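Local atomic coordinates of 3-hydroxyisobutyrate dehydrogenase (Salmonella typhimurium, PDB entry 3G0O), a protein that probably catalyses the NAD(+)-dependent oxidation of L-threonate to 2-dehydro-L-erythronate, with NADP(+) as a less favoured alternative cosubstrate. Residues V10-L15 with G21-C26; A67-V72 with K155-A160. All coordinates share one frame; numbering follows the deposited sequence.

Interaction 1: residues V10-L15 with G21-C26; sequences VGIVGL and GAARSC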
# COMPACT_ATOMS: atom_id res chain seq x y z
N VAL A 10 6.42 -3.75 -34.67
CA VAL A 10 6.13 -2.82 -33.59
C VAL A 10 7.40 -2.09 -33.18
O VAL A 10 8.46 -2.71 -33.05
CB VAL A 10 5.55 -3.56 -32.35
CG1 VAL A 10 6.53 -4.63 -31.89
CG2 VAL A 10 5.27 -2.56 -31.23
N GLY A 11 7.29 -0.78 -33.01
CA GLY A 11 8.44 0.01 -32.60
C GLY A 11 8.23 0.54 -31.19
O GLY A 11 7.18 1.10 -30.89
N ILE A 12 9.23 0.35 -30.33
CA ILE A 12 9.16 0.82 -28.95
C ILE A 12 10.07 2.03 -28.80
O ILE A 12 11.28 1.91 -28.97
CB ILE A 12 9.63 -0.25 -27.94
CG1 ILE A 12 8.87 -1.56 -28.16
CG2 ILE A 12 9.41 0.25 -26.51
CD1 ILE A 12 7.37 -1.45 -28.00
N VAL A 13 9.49 3.19 -28.50
CA VAL A 13 10.26 4.41 -28.33
C VAL A 13 10.35 4.73 -26.83
O VAL A 13 9.34 4.97 -26.18
CB VAL A 13 9.59 5.59 -29.05
CG1 VAL A 13 10.48 6.83 -28.97
CG2 VAL A 13 9.33 5.22 -30.50
N GLY A 14 11.57 4.72 -26.31
CA GLY A 14 11.77 4.96 -24.89
C GLY A 14 12.10 3.61 -24.29
O GLY A 14 11.21 2.82 -23.98
N LEU A 15 13.39 3.33 -24.15
CA LEU A 15 13.83 2.06 -23.62
C LEU A 15 14.30 2.11 -22.17
O LEU A 15 15.38 1.61 -21.82
CB LEU A 15 14.94 1.48 -24.51
CG LEU A 15 14.48 1.24 -25.95
CD1 LEU A 15 15.66 0.80 -26.81
CD2 LEU A 15 13.37 0.18 -25.97
N GLY A 21 11.21 -3.67 -20.98
CA GLY A 21 10.35 -4.80 -20.68
C GLY A 21 9.37 -5.03 -21.82
O GLY A 21 9.18 -6.17 -22.26
N ALA A 22 8.77 -3.95 -22.31
CA ALA A 22 7.81 -4.05 -23.41
C ALA A 22 8.49 -4.61 -24.66
O ALA A 22 7.97 -5.53 -25.30
CB ALA A 22 7.21 -2.68 -23.71
N ALA A 23 9.66 -4.07 -25.00
CA ALA A 23 10.40 -4.52 -26.18
C ALA A 23 10.73 -6.01 -26.08
O ALA A 23 10.55 -6.75 -27.04
CB ALA A 23 11.67 -3.70 -26.34
N ARG A 24 11.22 -6.44 -24.92
CA ARG A 24 11.55 -7.84 -24.74
C ARG A 24 10.30 -8.72 -24.80
O ARG A 24 10.34 -9.83 -25.34
CB ARG A 24 12.28 -8.05 -23.41
CG ARG A 24 13.74 -7.58 -23.45
CD ARG A 24 14.47 -7.83 -22.14
NE ARG A 24 15.91 -7.68 -22.30
CZ ARG A 24 16.66 -6.79 -21.65
NH1 ARG A 24 16.10 -5.97 -20.77
NH2 ARG A 24 17.96 -6.73 -21.87
N SER A 25 9.19 -8.21 -24.28
CA SER A 25 7.95 -8.97 -24.31
C SER A 25 7.48 -9.10 -25.76
O SER A 25 6.95 -10.14 -26.15
CB SER A 25 6.89 -8.27 -23.46
OG SER A 25 7.30 -8.27 -22.10
N CYS A 26 7.66 -8.05 -26.56
CA CYS A 26 7.27 -8.11 -27.96
C CYS A 26 8.15 -9.12 -28.69
O CYS A 26 7.67 -9.87 -29.54
CB CYS A 26 7.40 -6.74 -28.62
SG CYS A 26 6.10 -5.57 -28.16

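Interaction 2: residues A67-V72 with K155-A160; sequences ALVILV and KPVLDA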
# COMPACT_ATOMS: atom_id res chain seq x y z
N ALA A 67 2.62 -0.61 -35.47
CA ALA A 67 2.31 0.06 -34.22
C ALA A 67 3.55 0.67 -33.61
O ALA A 67 4.65 0.11 -33.70
CB ALA A 67 1.68 -0.93 -33.24
N LEU A 68 3.38 1.83 -32.98
CA LEU A 68 4.48 2.51 -32.32
C LEU A 68 4.06 2.73 -30.88
O LEU A 68 2.99 3.29 -30.63
CB LEU A 68 4.76 3.86 -32.98
CG LEU A 68 6.03 4.58 -32.50
CD1 LEU A 68 7.25 3.92 -33.14
CD2 LEU A 68 5.98 6.05 -32.87
N VAL A 69 4.87 2.26 -29.93
CA VAL A 69 4.57 2.43 -28.51
C VAL A 69 5.52 3.49 -27.97
O VAL A 69 6.73 3.39 -28.16
CB VAL A 69 4.77 1.12 -27.71
CG1 VAL A 69 4.35 1.33 -26.25
CG2 VAL A 69 3.98 -0.00 -28.35
N ILE A 70 4.98 4.50 -27.30
CA ILE A 70 5.80 5.56 -26.74
C ILE A 70 5.77 5.55 -25.22
O ILE A 70 4.77 5.91 -24.60
CB ILE A 70 5.32 6.94 -27.26
CG1 ILE A 70 5.29 6.93 -28.79
CG2 ILE A 70 6.24 8.04 -26.74
CD1 ILE A 70 4.75 8.21 -29.41
N LEU A 71 6.89 5.13 -24.63
CA LEU A 71 7.02 5.05 -23.18
C LEU A 71 8.04 6.10 -22.73
O LEU A 71 9.22 5.80 -22.58
CB LEU A 71 7.48 3.65 -22.77
CG LEU A 71 6.47 2.52 -23.01
CD1 LEU A 71 7.20 1.24 -23.34
CD2 LEU A 71 5.59 2.34 -21.78
N VAL A 72 7.56 7.32 -22.53
CA VAL A 72 8.42 8.41 -22.11
C VAL A 72 7.86 9.12 -20.87
O VAL A 72 6.72 8.88 -20.47
CB VAL A 72 8.63 9.43 -23.25
CG1 VAL A 72 9.36 8.76 -24.40
CG2 VAL A 72 7.29 9.98 -23.72
N LYS A 155 -3.91 -4.94 -30.52
CA LYS A 155 -4.09 -6.20 -29.80
C LYS A 155 -2.83 -7.05 -29.68
O LYS A 155 -2.54 -7.58 -28.61
CB LYS A 155 -5.21 -7.02 -30.44
CG LYS A 155 -5.63 -8.23 -29.61
CD LYS A 155 -6.76 -8.98 -30.29
CE LYS A 155 -7.30 -10.07 -29.39
NZ LYS A 155 -6.21 -10.98 -28.92
N PRO A 156 -2.08 -7.22 -30.79
CA PRO A 156 -0.86 -8.03 -30.72
C PRO A 156 0.12 -7.46 -29.70
O PRO A 156 0.79 -8.20 -28.98
CB PRO A 156 -0.32 -7.94 -32.15
CG PRO A 156 -1.56 -7.84 -32.97
CD PRO A 156 -2.37 -6.83 -32.18
N VAL A 157 0.21 -6.13 -29.64
CA VAL A 157 1.11 -5.47 -28.71
C VAL A 157 0.61 -5.61 -27.27
O VAL A 157 1.37 -6.00 -26.39
CB VAL A 157 1.25 -3.97 -29.05
CG1 VAL A 157 2.12 -3.28 -28.00
CG2 VAL A 157 1.85 -3.80 -30.44
N LEU A 158 -0.67 -5.32 -27.05
CA LEU A 158 -1.25 -5.42 -25.72
C LEU A 158 -1.15 -6.85 -25.18
O LEU A 158 -0.81 -7.05 -24.02
CB LEU A 158 -2.71 -4.95 -25.74
CG LEU A 158 -2.90 -3.47 -26.11
CD1 LEU A 158 -4.36 -3.21 -26.46
CD2 LEU A 158 -2.46 -2.59 -24.94
N ASP A 159 -1.44 -7.83 -26.03
CA ASP A 159 -1.37 -9.23 -25.61
C ASP A 159 0.05 -9.59 -25.15
O ASP A 159 0.24 -10.37 -24.23
CB ASP A 159 -1.74 -10.18 -26.77
CG ASP A 159 -3.23 -10.21 -27.06
OD1 ASP A 159 -4.02 -9.58 -26.33
OD2 ASP A 159 -3.61 -10.89 -28.04
N ALA A 160 1.04 -9.00 -25.81
CA ALA A 160 2.43 -9.28 -25.50
C ALA A 160 2.98 -8.58 -24.26
O ALA A 160 3.59 -9.21 -23.40
CB ALA A 160 3.31 -8.94 -26.70

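Interaction 1: residues V10-L15 with G21-C26
G21 O, on the helix whose A23 and C26 meet I12 and V10 of the strand, is gripped by two donors of one residue. S25 OG lies 2.8 Å from G21 O, and S25 N reaches G21 O at 2.9 Å as the regular helical bond. The hydroxyl stands above the carbonyl plane, 39° out of it, and the amide comes from the opposite face. Serine suits this buried place because its short side chain can fold back onto the preceding turn.

No hydrogen bond joins strand and helix; the contact is made by apolar carbons and the thiol sulfur. I12 is the central piece: CG1 lies beside the backbone N (chi1 -53°), which sets it against the main chain of the helix, 3.9 Å from A23 CA. The small side chain of A23 lets the strand come near the helix backbone here. I12 CD1 is turned across the helix and lies between A22 CB and the thiol, 4.3 Å from C26 SG.

This is the opening half of the first beta-alpha-beta unit of a Rossmann-type nucleotide-binding domain: strand 10-13 and helix 21-26 run nearly antiparallel, at 163°, their axes 8.8 Å apart. G14 and G16 in the turn and G19 at the start of the helix fit the GxGxxG pattern of dinucleotide-binding folds. G14 has a positive phi at which a CB would press on the preceding carbonyl oxygen.

One turn further along the helix, V10 CG1 rests 3.9 Å from C26 SG, a large, weakly polar atom that packs here much as a methyl would. T33 of the neighbouring strand and V161 also touch C26. At the glycine-rich end, L15 bends back over the helix, bringing CD2 to 4.3 Å from A23 CB.

Interaction 2: residues A67-V72 with K155-A160
V69 on the strand and V157 on the helix lie alongside each other with their side chains pointing in opposite directions, each reaching past the other toward the opposing backbone. The touch is made by one methyl from each, V69 CG2 and V157 CG1, 3.8 Å apart. In V157, CG1 is anti to the backbone N (chi1 176°), which spreads the two methyls along the strand: CG1 goes to V69, and CG2 goes to A67, where it stops 4.0 Å from A67 CB. One forked side chain thus covers two strand residues that face the same side of the sheet.

The residue types fit this geometry. A67 offers just one methyl, so the helix can come close at that point, while the larger V69 spans the slightly greater backbone separation beside it. L68, between them, points away from the helix and touches M92 and V13. V157 is shared further, since V10, M99 and F8 also touch it; it is a buried residue by which helix 148-161 rests on the central strands of the Rossmann-type sheet.

The outer side of the helix is different in character. K155 NZ forms a salt bridge with D159 OD2 at 2.7 Å, one turn along, meeting the syn lone pair of the carboxylate. Both residues are exposed, as suits a charged pair on the solvent side. Nearer the sheet, P156 has no N-H to give to the preceding turn, and V157 N lacks that bond too, consistent with the kink here.

No hydrogen bond crosses between strand and helix. With methyl groups alone in contact, nothing directional fixes the pair, and the fit depends on shape and on burial away from water.

Interactions 1 and 2 lie in series along the chain, the first complete before the second begins, yet their centres are only 7 Å apart. Strands 9-13 and 67-70 are parallel neighbours at the middle of the sheet, joined by backbone bonds such as V69 N to G11 O (2.8 Å). Helices 17-28 and 148-161 cover the same face of these strands, and they also touch each other where S25 CB packs against A160 O. Segments far apart in sequence therefore share one apolar layer, which ties the first beta-alpha unit of the nucleotide-binding domain to the helix preceding its last strand, close to the glycine-rich turn.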